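Vascular protein tyrosine phosphatase 1 (Rattus norvegicus, PDB 3I36) probably removes phosphate from phosphotyrosine residues of other proteins, as a membrane-spanning receptor-type tyrosine phosphatase whose catalytic domain is described here. Local coordinates at residues A[77-82]-A[244-249]; A[102-107]-A[113-118]; A[84-89]-A[96-101]; A[251-256]-A[290-295]. One frame throughout, in Å; residues are numbered along the deposited sequence. Where two conformers were deposited one is given.

From the N terminus, contact 1 opens first, at 77-82, in the loop after helix 68-71. Contact 3 follows, closing the short loop between 84-89 and 96-101. Contact 2 then folds 102-107 back on 113-118 as a hairpin. Both are nested inside the long loop that contact 1 closes at 244-249, and they lie in series, joined at Asn101, whose backbone O accepts from Thr117 OG1. Contact 4 then closes the loop from 251-256 to 290-295, joining helix 249-267 to helix 290-305. None of the loops cross. Contacts 3 and 4 lie on opposite sides of the chain's centre, their own centres about 24 Å apart, while contacts 1 and 2 occupy the ground between.

Contact 1: residues A[77-82]-A[244-249]; sequences NNVLPY and CSAGVG
Val79 reaches across to Ala246 and Val248 and carries this apolar contact from its side alone. Its CB already lies 4.4 Å from Ala246 CB, and the two methyls beyond it divide the work. CG1, placed anti to the backbone N (chi1 180°), runs forward to Val248 and stops 3.5 Å from Val248 CG1; these two side chains cross obliquely. The same methyl lies 3.6 Å from the backbone O of Ala246. CG2, beside the backbone N of Val79, turns instead to the alanine methyl, with 3.9 Å between Val79 CG2 and Ala246 CB. The side-chain contacts of these three buried residues are all between carbons; the one polar atom Val79 touches, Ala246 O, accepts from Arg283 NH2. Arg283 NE also bonds Gly247 O, and one guanidinium thus holds two successive carbonyls of the turn. The turn is the phosphate-binding P-loop of the tyrosine phosphatases, HCSAGVGR in this chain. Its Cys244 is probably the phosphocysteine nucleophile, and the residues that follow probably bind the substrate. Segment 77-82 continues the phosphotyrosine-recognition loop, and Tyr76, just ahead of it, also touches Ala246. Asn101 ND2 donates to Val79 O and helps fix the backbone of Val79. In the fold, segment 77-82 lies in the loop between helix 68-71 and strand 86-88, with Leu80 and Pro81 against helix 63-66, whereas the P-loop links strand 240-243 to helix 249-267, Val248 standing at that helix's N-cap position.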
loop_
_atom_site.group_PDB
_atom_site.type_symbol
_atom_site.label_atom_id
_atom_site.label_comp_id
_atom_site.label_asym_id
_atom_site.label_seq_id
_atom_site.Cartn_x
_atom_site.Cartn_y
_atom_site.Cartn_z
ATOM N N ASN A 77 -10.682 -9.879 -10.155
ATOM C CA ASN A 77 -10.145 -10.431 -11.392
ATOM C C ASN A 77 -9.449 -9.387 -12.257
ATOM O O ASN A 77 -8.650 -9.722 -13.130
ATOM C CB ASN A 77 -11.261 -11.107 -12.189
ATOM C CG ASN A 77 -10.725 -11.963 -13.313
ATOM O OD1 ASN A 77 -9.631 -12.523 -13.213
ATOM N ND2 ASN A 77 -11.490 -12.066 -14.398
ATOM N N ASN A 78 -9.751 -8.119 -12.014
ATOM C CA ASN A 78 -9.143 -7.047 -12.792
ATOM C C ASN A 78 -8.084 -6.291 -12.005
ATOM O O ASN A 78 -7.652 -5.207 -12.391
ATOM C CB ASN A 78 -10.203 -6.086 -13.329
ATOM C CG ASN A 78 -10.911 -5.322 -12.228
ATOM O OD1 ASN A 78 -10.890 -5.719 -11.057
ATOM N ND2 ASN A 78 -11.552 -4.215 -12.601
ATOM N N VAL A 79 -7.673 -6.860 -10.884
ATOM C CA VAL A 79 -6.524 -6.323 -10.187
ATOM C C VAL A 79 -5.484 -7.409 -10.061
ATOM O O VAL A 79 -5.476 -8.193 -9.108
ATOM C CB VAL A 79 -6.895 -5.769 -8.817
ATOM C CG1 VAL A 79 -5.654 -5.225 -8.138
ATOM C CG2 VAL A 79 -7.960 -4.670 -8.975
ATOM N N LEU A 80 -4.632 -7.480 -11.070
ATOM C CA LEU A 80 -3.671 -8.561 -11.161
ATOM C C LEU A 80 -2.281 -7.980 -11.154
ATOM O O LEU A 80 -2.012 -7.008 -11.848
ATOM C CB LEU A 80 -3.862 -9.328 -12.459
ATOM C CG LEU A 80 -5.287 -9.813 -12.677
ATOM C CD1 LEU A 80 -5.345 -10.579 -13.983
ATOM C CD2 LEU A 80 -5.741 -10.692 -11.512
ATOM N N PRO A 81 -1.385 -8.613 -10.402
ATOM C CA PRO A 81 -0.006 -8.140 -10.319
ATOM C C PRO A 81 0.696 -8.344 -11.658
ATOM O O PRO A 81 0.572 -9.404 -12.272
ATOM C CB PRO A 81 0.606 -9.057 -9.262
ATOM C CG PRO A 81 -0.235 -10.352 -9.349
ATOM C CD PRO A 81 -1.631 -9.781 -9.538
ATOM N N TYR A 82 1.440 -7.339 -12.103
ATOM C CA TYR A 82 2.290 -7.519 -13.264
ATOM C C TYR A 82 3.435 -8.447 -12.899
ATOM O O TYR A 82 3.978 -8.375 -11.798
ATOM C CB TYR A 82 2.844 -6.177 -13.752
ATOM C CG TYR A 82 1.754 -5.205 -14.095
ATOM C CD1 TYR A 82 0.713 -5.585 -14.935
ATOM C CD2 TYR A 82 1.760 -3.907 -13.590
ATOM C CE1 TYR A 82 -0.305 -4.710 -15.256
ATOM C CE2 TYR A 82 0.742 -3.013 -13.909
ATOM C CZ TYR A 82 -0.285 -3.423 -14.742
ATOM O OH TYR A 82 -1.293 -2.562 -15.079
ATOM N N CYS A 244 -5.183 -2.513 1.048
ATOM C CA CYS A 244 -6.526 -2.128 1.424
ATOM C C CYS A 244 -7.337 -3.327 0.980
ATOM O O CYS A 244 -7.065 -4.446 1.414
ATOM C CB CYS A 244 -6.947 -0.843 0.703
ATOM S SG CYS A 244 -6.319 -0.721 -1.010
ATOM N N SER A 245 -8.294 -3.112 0.087
ATOM C CA SER A 245 -9.086 -4.171 -0.531
ATOM C C SER A 245 -8.303 -4.812 -1.672
ATOM O O SER A 245 -7.803 -5.942 -1.615
ATOM C CB SER A 245 -10.363 -3.546 -1.119
ATOM O OG SER A 245 -10.063 -2.475 -2.029
ATOM N N ALA A 246 -8.221 -4.043 -2.743
ATOM C CA ALA A 246 -7.550 -4.486 -3.946
ATOM C C ALA A 246 -6.041 -4.212 -3.860
ATOM O O ALA A 246 -5.249 -4.764 -4.619
ATOM C CB ALA A 246 -8.155 -3.807 -5.144
ATOM N N GLY A 247 -5.650 -3.360 -2.924
ATOM C CA GLY A 247 -4.259 -3.021 -2.768
ATOM C C GLY A 247 -3.809 -2.087 -3.875
ATOM O O GLY A 247 -2.671 -2.140 -4.312
ATOM N N VAL A 248 -4.709 -1.239 -4.352
ATOM C CA VAL A 248 -4.313 -0.297 -5.390
ATOM C C VAL A 248 -4.715 1.134 -5.103
ATOM O O VAL A 248 -3.920 2.046 -5.308
ATOM C CB VAL A 248 -4.804 -0.732 -6.801
ATOM C CG1 VAL A 248 -4.309 -2.131 -7.108
ATOM C CG2 VAL A 248 -6.331 -0.650 -6.900
ATOM N N GLY A 249 -5.938 1.347 -4.626
ATOM C CA GLY A 249 -6.428 2.706 -4.480
ATOM C C GLY A 249 -5.864 3.382 -3.249
ATOM O O GLY A 249 -4.949 4.197 -3.328
#

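Contact 2: residues A[102-107]-A[113-118]; sequences ANYMPG and DFIATQ
Tyr104 and Ile115 share nearly the same first torsion, chi1 -62° and -70°, which sets Tyr104 CG and Ile115 CG1 opposite their carbonyl carbons; the two side chains lie side by side, pointing the same way. Ile115 CG1 comes within 3.8 Å of Tyr104 CD1 while Ile115 CG2 reaches back to Ala102 CB at 3.7 Å. On the opposite face Met105 bends at chi2 (-67°) and chi3; its CG presses tightly on Ala116 CB, 3.4 Å away, before the thioether end leads off. The Phe114 ring meets Gly107 by its edge, with Gly107 CA 3.7 Å from CE1, and Met105 O lies near the same ring plane. Ala102 CB sits 3.3 Å from Thr117 OG1, whose hydrogen bond goes to Asn101 O. Asn103 with Ala116 and Met105 with Phe114 are the hydrogen-bonded pairs of the two antiparallel strands; Asn103 N to Ala116 O and Met105 N to Phe114 O both measure 2.8 Å. Ala102, Ile115 and Thr117 pack on Met131 of helix 125-134, and Phe114 and Ala116 on helix 249-267. Trimming Ile115 to alanine would probably strip the Tyr104 ring of the CG1 branch beside it and open a gap next to Ala102 CB and Met131. This is the beta hairpin at one margin of the mixed sheet of the tyrosine phosphatase fold: strand 114-117 runs beside parallel strand 240-243, which leads into the P-loop, and the nearest atom of the Ala116 side chain is about 5 Å from Gly247, a probable substrate-binding residue.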
loop_
_atom_site.group_PDB
_atom_site.type_symbol
_atom_site.label_atom_id
_atom_site.label_comp_id
_atom_site.label_asym_id
_atom_site.label_seq_id
_atom_site.Cartn_x
_atom_site.Cartn_y
_atom_site.Cartn_z
ATOM N N ALA A 102 0.397 -9.407 -5.262
ATOM C CA ALA A 102 1.215 -8.407 -4.592
ATOM C C ALA A 102 2.324 -8.011 -5.536
ATOM O O ALA A 102 2.818 -8.829 -6.320
ATOM C CB ALA A 102 1.814 -8.974 -3.298
ATOM N N ASN A 103 2.732 -6.750 -5.460
ATOM C CA ASN A 103 3.865 -6.288 -6.242
ATOM C C ASN A 103 4.749 -5.435 -5.370
ATOM O O ASN A 103 4.260 -4.724 -4.494
ATOM C CB ASN A 103 3.403 -5.411 -7.402
ATOM C CG ASN A 103 2.580 -6.172 -8.393
ATOM O OD1 ASN A 103 3.107 -6.787 -9.330
ATOM N ND2 ASN A 103 1.282 -6.141 -8.196
ATOM N N TYR A 104 6.045 -5.489 -5.644
ATOM C CA TYR A 104 6.973 -4.558 -5.036
ATOM C C TYR A 104 6.690 -3.207 -5.639
ATOM O O TYR A 104 6.590 -3.076 -6.849
ATOM C CB TYR A 104 8.399 -4.945 -5.361
ATOM C CG TYR A 104 8.770 -6.285 -4.819
ATOM C CD1 TYR A 104 9.072 -6.455 -3.475
ATOM C CD2 TYR A 104 8.823 -7.392 -5.654
ATOM C CE1 TYR A 104 9.416 -7.709 -2.976
ATOM C CE2 TYR A 104 9.167 -8.627 -5.175
ATOM C CZ TYR A 104 9.465 -8.784 -3.838
ATOM O OH TYR A 104 9.797 -10.036 -3.378
ATOM N N MET A 105 6.577 -2.198 -4.791
ATOM C CA MET A 105 6.360 -0.849 -5.266
ATOM C C MET A 105 7.532 -0.030 -4.787
ATOM O O MET A 105 7.899 -0.083 -3.606
ATOM C CB MET A 105 5.057 -0.286 -4.697
ATOM C CG MET A 105 3.927 -1.293 -4.703
ATOM S SD MET A 105 3.398 -1.730 -6.370
ATOM C CE MET A 105 3.252 -0.050 -6.986
ATOM N N PRO A 106 8.135 0.728 -5.701
ATOM C CA PRO A 106 9.224 1.570 -5.233
ATOM C C PRO A 106 8.723 2.593 -4.232
ATOM O O PRO A 106 7.580 3.102 -4.277
ATOM C CB PRO A 106 9.712 2.260 -6.517
ATOM C CG PRO A 106 9.265 1.304 -7.625
ATOM C CD PRO A 106 7.932 0.839 -7.155
ATOM N N GLY A 107 9.612 2.900 -3.307
ATOM C CA GLY A 107 9.407 4.038 -2.457
ATOM C C GLY A 107 10.413 5.078 -2.880
ATOM O O GLY A 107 11.069 4.975 -3.923
ATOM N N ASP A 113 10.771 -0.711 -1.485
ATOM C CA ASP A 113 10.375 -0.102 -0.216
ATOM C C ASP A 113 9.029 -0.601 0.237
ATOM O O ASP A 113 8.738 -0.628 1.429
ATOM C CB ASP A 113 10.319 1.413 -0.340
ATOM C CG ASP A 113 11.688 2.022 -0.433
ATOM O OD1 ASP A 113 11.765 3.212 -0.772
ATOM O OD2 ASP A 113 12.678 1.293 -0.178
ATOM N N PHE A 114 8.190 -0.966 -0.721
ATOM C CA PHE A 114 6.838 -1.371 -0.399
ATOM C C PHE A 114 6.495 -2.657 -1.095
ATOM O O PHE A 114 7.041 -2.974 -2.135
ATOM C CB PHE A 114 5.826 -0.328 -0.883
ATOM C CG PHE A 114 5.926 0.979 -0.179
ATOM C CD1 PHE A 114 6.681 2.005 -0.713
ATOM C CD2 PHE A 114 5.267 1.185 1.027
ATOM C CE1 PHE A 114 6.766 3.224 -0.066
ATOM C CE2 PHE A 114 5.354 2.404 1.678
ATOM C CZ PHE A 114 6.098 3.421 1.125
ATOM N N ILE A 115 5.549 -3.368 -0.517
ATOM C CA ILE A 115 4.810 -4.362 -1.257
ATOM C C ILE A 115 3.376 -3.909 -1.198
ATOM O O ILE A 115 2.831 -3.687 -0.114
ATOM C CB ILE A 115 4.921 -5.725 -0.630
ATOM C CG1 ILE A 115 6.338 -6.257 -0.814
ATOM C CG2 ILE A 115 3.883 -6.668 -1.255
ATOM C CD1 ILE A 115 6.623 -7.483 0.007
ATOM N N ALA A 116 2.773 -3.721 -2.362
ATOM C CA ALA A 116 1.350 -3.446 -2.404
ATOM C C ALA A 116 0.661 -4.772 -2.662
ATOM O O ALA A 116 1.006 -5.498 -3.588
ATOM C CB ALA A 116 1.012 -2.450 -3.507
ATOM N N THR A 117 -0.314 -5.090 -1.837
ATOM C CA THR A 117 -0.998 -6.349 -1.999
ATOM C C THR A 117 -2.468 -6.167 -1.687
ATOM O O THR A 117 -2.861 -5.169 -1.090
ATOM C CB THR A 117 -0.367 -7.429 -1.097
ATOM O OG1 THR A 117 -0.899 -8.709 -1.447
ATOM C CG2 THR A 117 -0.652 -7.144 0.377
ATOM N N GLN A 118 -3.282 -7.130 -2.101
ATOM C CA GLN A 118 -4.699 -7.076 -1.826
ATOM C C GLN A 118 -4.947 -7.503 -0.387
ATOM O O GLN A 118 -4.102 -8.147 0.241
ATOM C CB GLN A 118 -5.420 -8.042 -2.747
ATOM C CG GLN A 118 -5.067 -9.480 -2.436
ATOM C CD GLN A 118 -5.643 -10.457 -3.439
ATOM O OE1 GLN A 118 -6.035 -10.079 -4.546
ATOM N NE2 GLN A 118 -5.669 -11.725 -3.068
#

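Contact 3: residues A[84-89]-A[96-101]; sequences ISRVKL and TDDYIN
Leu89 and Asp98 bring the two segments together, their CA atoms 4.0 Å apart, and from there the chains splay, running 138° apart. Leu89 N donates to Asp98 O at 2.7 Å, just where the 3-10 turn 96-98, with its Tyr99 N to Thr96 O bond, gives way to a weak strand. Toward Val87 and Ile100 a water bridges the two backbones, accepting from Ile100 N at 3.0 Å and donating to Val87 O at 2.6 Å. Asp98 to Asn101 begin the DYINA motif of tyrosine phosphatases, here including the weak strand 99-100, which leads into strand 102-105; Val87 and Ser85 also bond by backbone to that strand. Arg86, with CG between its backbone N and carbonyl carbon (chi1 73°) and the chain extended from there to NE, grips Asp98 end-on: NH1 holds OD1 at 2.9 Å, and NH2 holds OD2 at 2.8 Å. Guanidinium and carboxylate planes stand 56° apart; Asp98 OD1 is met from above the carboxylate plane, Asp98 OD2 on its syn side but tilted out of the plane. NH1 also donates to the water, and Lys88 CG lies over one guanidinium face. Beside the salt bridge, Ile100 CG2 packs on Val87, 3.4 Å from its carbonyl O. Leu89 CD1 packs on Ile100 CB at 3.9 Å, with Met131 of helix 125-134 touching both Val87 and Leu89.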
loop_
_atom_site.group_PDB
_atom_site.type_symbol
_atom_site.label_atom_id
_atom_site.label_comp_id
_atom_site.label_asym_id
_atom_site.label_seq_id
_atom_site.Cartn_x
_atom_site.Cartn_y
_atom_site.Cartn_z
ATOM N N ILE A 84 6.353 -8.400 -13.923
ATOM C CA ILE A 84 7.634 -7.727 -13.809
ATOM C C ILE A 84 7.945 -7.279 -12.376
ATOM O O ILE A 84 9.098 -7.059 -12.025
ATOM C CB ILE A 84 7.700 -6.515 -14.764
ATOM C CG1 ILE A 84 9.143 -6.040 -14.935
ATOM C CG2 ILE A 84 6.780 -5.403 -14.283
ATOM C CD1 ILE A 84 9.330 -5.135 -16.129
ATOM N N SER A 85 6.913 -7.154 -11.552
ATOM C CA SER A 85 7.082 -6.581 -10.230
ATOM C C SER A 85 6.441 -7.446 -9.160
ATOM O O SER A 85 6.442 -7.086 -7.986
ATOM C CB SER A 85 6.419 -5.198 -10.191
ATOM O OG SER A 85 5.051 -5.310 -10.572
ATOM N N ARG A 86 5.884 -8.582 -9.563
ATOM C CA ARG A 86 5.091 -9.346 -8.623
ATOM C C ARG A 86 5.995 -9.949 -7.559
ATOM O O ARG A 86 7.166 -10.264 -7.806
ATOM C CB ARG A 86 4.256 -10.423 -9.333
ATOM C CG ARG A 86 5.054 -11.599 -9.831
ATOM C CD ARG A 86 4.122 -12.629 -10.436
ATOM N NE ARG A 86 4.859 -13.785 -10.907
ATOM C CZ ARG A 86 4.926 -14.932 -10.242
ATOM N NH1 ARG A 86 4.292 -15.063 -9.084
ATOM N NH2 ARG A 86 5.624 -15.936 -10.737
ATOM N N VAL A 87 5.444 -10.085 -6.364
ATOM C CA VAL A 87 6.166 -10.689 -5.267
ATOM C C VAL A 87 6.097 -12.193 -5.477
ATOM O O VAL A 87 5.015 -12.758 -5.564
ATOM C CB VAL A 87 5.528 -10.311 -3.930
ATOM C CG1 VAL A 87 6.243 -10.996 -2.789
ATOM C CG2 VAL A 87 5.520 -8.773 -3.753
ATOM N N LYS A 88 7.253 -12.839 -5.559
ATOM C CA LYS A 88 7.291 -14.276 -5.791
ATOM C C LYS A 88 7.656 -14.974 -4.504
ATOM O O LYS A 88 8.680 -14.675 -3.910
ATOM C CB LYS A 88 8.316 -14.614 -6.869
ATOM C CG LYS A 88 7.979 -14.027 -8.221
ATOM C CD LYS A 88 9.075 -14.303 -9.228
ATOM C CE LYS A 88 8.934 -13.394 -10.438
ATOM N NZ LYS A 88 9.989 -13.649 -11.463
ATOM N N LEU A 89 6.808 -15.898 -4.067
ATOM C CA LEU A 89 7.064 -16.623 -2.840
ATOM C C LEU A 89 7.834 -17.897 -3.133
ATOM O O LEU A 89 8.054 -18.244 -4.288
ATOM C CB LEU A 89 5.749 -16.952 -2.146
ATOM C CG LEU A 89 4.836 -15.729 -2.007
ATOM C CD1 LEU A 89 3.526 -16.136 -1.338
ATOM C CD2 LEU A 89 5.555 -14.597 -1.238
ATOM N N THR A 96 3.149 -22.531 -8.979
ATOM C CA THR A 96 2.135 -21.531 -8.617
ATOM C C THR A 96 2.120 -21.257 -7.123
ATOM O O THR A 96 1.447 -20.334 -6.657
ATOM C CB THR A 96 0.728 -21.935 -9.072
ATOM O OG1 THR A 96 0.384 -23.193 -8.475
ATOM C CG2 THR A 96 0.682 -22.059 -10.585
ATOM N N ASP A 97 2.870 -22.049 -6.371
ATOM C CA ASP A 97 3.063 -21.744 -4.956
ATOM C C ASP A 97 3.729 -20.379 -4.796
ATOM O O ASP A 97 3.685 -19.788 -3.730
ATOM C CB ASP A 97 3.967 -22.779 -4.309
ATOM C CG ASP A 97 3.320 -24.132 -4.195
ATOM O OD1 ASP A 97 2.086 -24.238 -4.382
ATOM O OD2 ASP A 97 4.065 -25.083 -3.907
ATOM N N ASP A 98 4.366 -19.886 -5.848
ATOM C CA ASP A 98 5.111 -18.640 -5.718
ATOM C C ASP A 98 4.173 -17.444 -5.754
ATOM O O ASP A 98 4.578 -16.298 -5.548
ATOM C CB ASP A 98 6.199 -18.527 -6.798
ATOM C CG ASP A 98 5.656 -18.127 -8.176
ATOM O OD1 ASP A 98 4.446 -17.850 -8.346
ATOM O OD2 ASP A 98 6.473 -18.074 -9.113
ATOM N N TYR A 99 2.900 -17.719 -5.977
ATOM C CA TYR A 99 2.009 -16.652 -6.386
ATOM C C TYR A 99 1.298 -15.994 -5.235
ATOM O O TYR A 99 0.710 -16.657 -4.377
ATOM C CB TYR A 99 0.957 -17.128 -7.382
ATOM C CG TYR A 99 0.113 -15.968 -7.803
ATOM C CD1 TYR A 99 0.551 -15.104 -8.802
ATOM C CD2 TYR A 99 -1.088 -15.687 -7.163
ATOM C CE1 TYR A 99 -0.192 -14.005 -9.170
ATOM C CE2 TYR A 99 -1.857 -14.586 -7.536
ATOM C CZ TYR A 99 -1.388 -13.749 -8.544
ATOM O OH TYR A 99 -2.117 -12.657 -8.917
ATOM N N ILE A 100 1.336 -14.670 -5.247
ATOM C CA ILE A 100 0.474 -13.896 -4.384
ATOM C C ILE A 100 0.156 -12.616 -5.122
ATOM O O ILE A 100 0.975 -12.099 -5.897
ATOM C CB ILE A 100 1.139 -13.587 -3.036
ATOM C CG1 ILE A 100 0.159 -12.820 -2.125
ATOM C CG2 ILE A 100 2.442 -12.816 -3.276
ATOM C CD1 ILE A 100 0.508 -12.902 -0.638
ATOM N N ASN A 101 -1.051 -12.120 -4.917
ATOM C CA ASN A 101 -1.447 -10.906 -5.577
ATOM C C ASN A 101 -0.816 -9.740 -4.843
ATOM O O ASN A 101 -1.394 -9.195 -3.903
ATOM C CB ASN A 101 -2.955 -10.756 -5.603
ATOM C CG ASN A 101 -3.380 -9.645 -6.527
ATOM O OD1 ASN A 101 -2.866 -8.526 -6.431
ATOM N ND2 ASN A 101 -4.289 -9.947 -7.449
HETATM O O HOH W 1 3.135 -13.213 -7.231
#

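Contact 4: residues A[251-256]-A[290-295]; sequences TGTFIA and EDQYVF
Thr253 stands between Gln292 and Phe295, crossing each side chain at about a right angle, where the helix that follows the P-loop, 249-267, packs against helix 290-305 of the phosphatase domain. With chi1 -59° the threonine divides its branches: OG1 lies beside the backbone N and faces Gln292, while CG2 stands opposite that N and faces Phe295. The hydroxyl does not bond across. It is hydrogen-bonded to Gly249 O, one turn back in its own helix, and in that position rests against the glutamine chain, 3.4 Å from Gln292 CB and 3.6 Å from Gln292 CG. Gln292, extended beyond CG, runs across the hydroxyl and carries its amide to the start of helix 249-267. The methyl meets the phenyl ring from the rim: Thr253 CG2 lies near the ring plane, 3.7 Å from Phe295 CD2 and 4.1 Å from Phe295 CE2. The Phe295 side chain, with CG anti to its N (chi1 -180°), also touches Pro214, Thr217 and Leu220. An alanine in place of Thr253 is likely to open a gap between the helices at the phenyl edge and leave Gly249 O without its hydroxyl partner. All three side chains are buried, and the glutamine oxygen is satisfied from its own side of the interface, by the backbone N of Gln288, a probable substrate-binding residue. In that pose Gln292 OE1 lies 3.2 Å from Gly249 CA of the P-loop.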
loop_
_atom_site.group_PDB
_atom_site.type_symbol
_atom_site.label_atom_id
_atom_site.label_comp_id
_atom_site.label_asym_id
_atom_site.label_seq_id
_atom_site.Cartn_x
_atom_site.Cartn_y
_atom_site.Cartn_z
ATOM N N THR A 251 -4.109 2.081 -1.070
ATOM C CA THR A 251 -2.737 1.612 -0.961
ATOM C C THR A 251 -1.815 2.493 -1.774
ATOM O O THR A 251 -0.793 2.950 -1.276
ATOM C CB THR A 251 -2.642 0.157 -1.419
ATOM O OG1 THR A 251 -3.243 -0.667 -0.416
ATOM C CG2 THR A 251 -1.185 -0.260 -1.629
ATOM N N GLY A 252 -2.184 2.732 -3.025
ATOM C CA GLY A 252 -1.359 3.550 -3.897
ATOM C C GLY A 252 -1.299 4.963 -3.375
ATOM O O GLY A 252 -0.276 5.627 -3.450
ATOM N N THR A 253 -2.422 5.437 -2.853
ATOM C CA THR A 253 -2.476 6.779 -2.303
ATOM C C THR A 253 -1.514 6.894 -1.127
ATOM O O THR A 253 -0.720 7.822 -1.051
ATOM C CB THR A 253 -3.914 7.136 -1.889
ATOM O OG1 THR A 253 -4.758 7.033 -3.038
ATOM C CG2 THR A 253 -3.996 8.555 -1.340
ATOM N N PHE A 254 -1.566 5.928 -0.228
ATOM C CA PHE A 254 -0.687 5.958 0.919
ATOM C C PHE A 254 0.779 5.919 0.475
ATOM O O PHE A 254 1.620 6.687 0.953
ATOM C CB PHE A 254 -0.972 4.778 1.821
ATOM C CG PHE A 254 -0.015 4.674 2.962
ATOM C CD1 PHE A 254 -0.249 5.375 4.130
ATOM C CD2 PHE A 254 1.129 3.922 2.850
ATOM C CE1 PHE A 254 0.626 5.309 5.179
ATOM C CE2 PHE A 254 2.026 3.853 3.903
ATOM C CZ PHE A 254 1.758 4.551 5.075
ATOM N N ILE A 255 1.091 5.015 -0.442
ATOM C CA ILE A 255 2.473 4.895 -0.878
ATOM C C ILE A 255 2.926 6.191 -1.531
ATOM O O ILE A 255 4.030 6.698 -1.269
ATOM C CB ILE A 255 2.655 3.734 -1.846
ATOM C CG1 ILE A 255 2.499 2.407 -1.093
ATOM C CG2 ILE A 255 4.037 3.833 -2.527
ATOM C CD1 ILE A 255 2.567 1.212 -2.002
ATOM N N ALA A 256 2.059 6.756 -2.361
ATOM C CA ALA A 256 2.409 8.002 -3.040
ATOM C C ALA A 256 2.629 9.108 -2.024
ATOM O O ALA A 256 3.563 9.890 -2.146
ATOM C CB ALA A 256 1.318 8.401 -4.035
ATOM N N GLU A 290 -9.767 9.362 -9.524
ATOM C CA GLU A 290 -9.311 10.722 -9.684
ATOM C C GLU A 290 -9.359 11.447 -8.337
ATOM O O GLU A 290 -8.483 12.236 -8.030
ATOM C CB GLU A 290 -10.205 11.419 -10.696
ATOM C CG GLU A 290 -9.722 12.749 -11.126
ATOM C CD GLU A 290 -10.687 13.355 -12.104
ATOM O OE1 GLU A 290 -10.713 12.870 -13.245
ATOM O OE2 GLU A 290 -11.421 14.283 -11.711
ATOM N N ASP A 291 -10.375 11.166 -7.531
ATOM C CA ASP A 291 -10.485 11.797 -6.218
ATOM C C ASP A 291 -9.233 11.501 -5.401
ATOM O O ASP A 291 -8.673 12.380 -4.739
ATOM C CB ASP A 291 -11.724 11.289 -5.460
ATOM C CG ASP A 291 -13.035 11.688 -6.126
ATOM O OD1 ASP A 291 -13.016 12.332 -7.196
ATOM O OD2 ASP A 291 -14.097 11.359 -5.560
ATOM N N GLN A 292 -8.774 10.258 -5.453
ATOM C CA GLN A 292 -7.549 9.920 -4.745
ATOM C C GLN A 292 -6.377 10.720 -5.270
ATOM O O GLN A 292 -5.545 11.176 -4.499
ATOM C CB GLN A 292 -7.241 8.425 -4.848
ATOM C CG GLN A 292 -8.185 7.606 -4.001
ATOM C CD GLN A 292 -8.112 6.133 -4.300
ATOM O OE1 GLN A 292 -7.364 5.704 -5.176
ATOM N NE2 GLN A 292 -8.899 5.348 -3.579
ATOM N N TYR A 293 -6.297 10.854 -6.587
ATOM C CA TYR A 293 -5.196 11.585 -7.194
ATOM C C TYR A 293 -5.222 13.048 -6.765
ATOM O O TYR A 293 -4.183 13.641 -6.491
ATOM C CB TYR A 293 -5.279 11.489 -8.708
ATOM C CG TYR A 293 -4.084 12.070 -9.424
ATOM C CD1 TYR A 293 -2.923 11.336 -9.569
ATOM C CD2 TYR A 293 -4.118 13.356 -9.945
ATOM C CE1 TYR A 293 -1.830 11.848 -10.219
ATOM C CE2 TYR A 293 -3.027 13.879 -10.612
ATOM C CZ TYR A 293 -1.881 13.116 -10.738
ATOM O OH TYR A 293 -0.781 13.610 -11.394
ATOM N N VAL A 294 -6.411 13.631 -6.729
ATOM C CA VAL A 294 -6.533 15.000 -6.258
ATOM C C VAL A 294 -6.187 15.059 -4.781
ATOM O O VAL A 294 -5.508 15.973 -4.334
ATOM C CB VAL A 294 -7.940 15.563 -6.500
ATOM C CG1 VAL A 294 -8.074 16.947 -5.855
ATOM C CG2 VAL A 294 -8.213 15.630 -7.997
ATOM N N PHE A 295 -6.662 14.069 -4.031
ATOM C CA PHE A 295 -6.345 13.958 -2.608
ATOM C C PHE A 295 -4.843 13.987 -2.381
ATOM O O PHE A 295 -4.369 14.594 -1.416
ATOM C CB PHE A 295 -6.964 12.682 -2.033
ATOM C CG PHE A 295 -6.707 12.475 -0.564
ATOM C CD1 PHE A 295 -7.468 13.139 0.392
ATOM C CD2 PHE A 295 -5.730 11.593 -0.143
ATOM C CE1 PHE A 295 -7.245 12.926 1.743
ATOM C CE2 PHE A 295 -5.495 11.382 1.195
ATOM C CZ PHE A 295 -6.250 12.048 2.146
#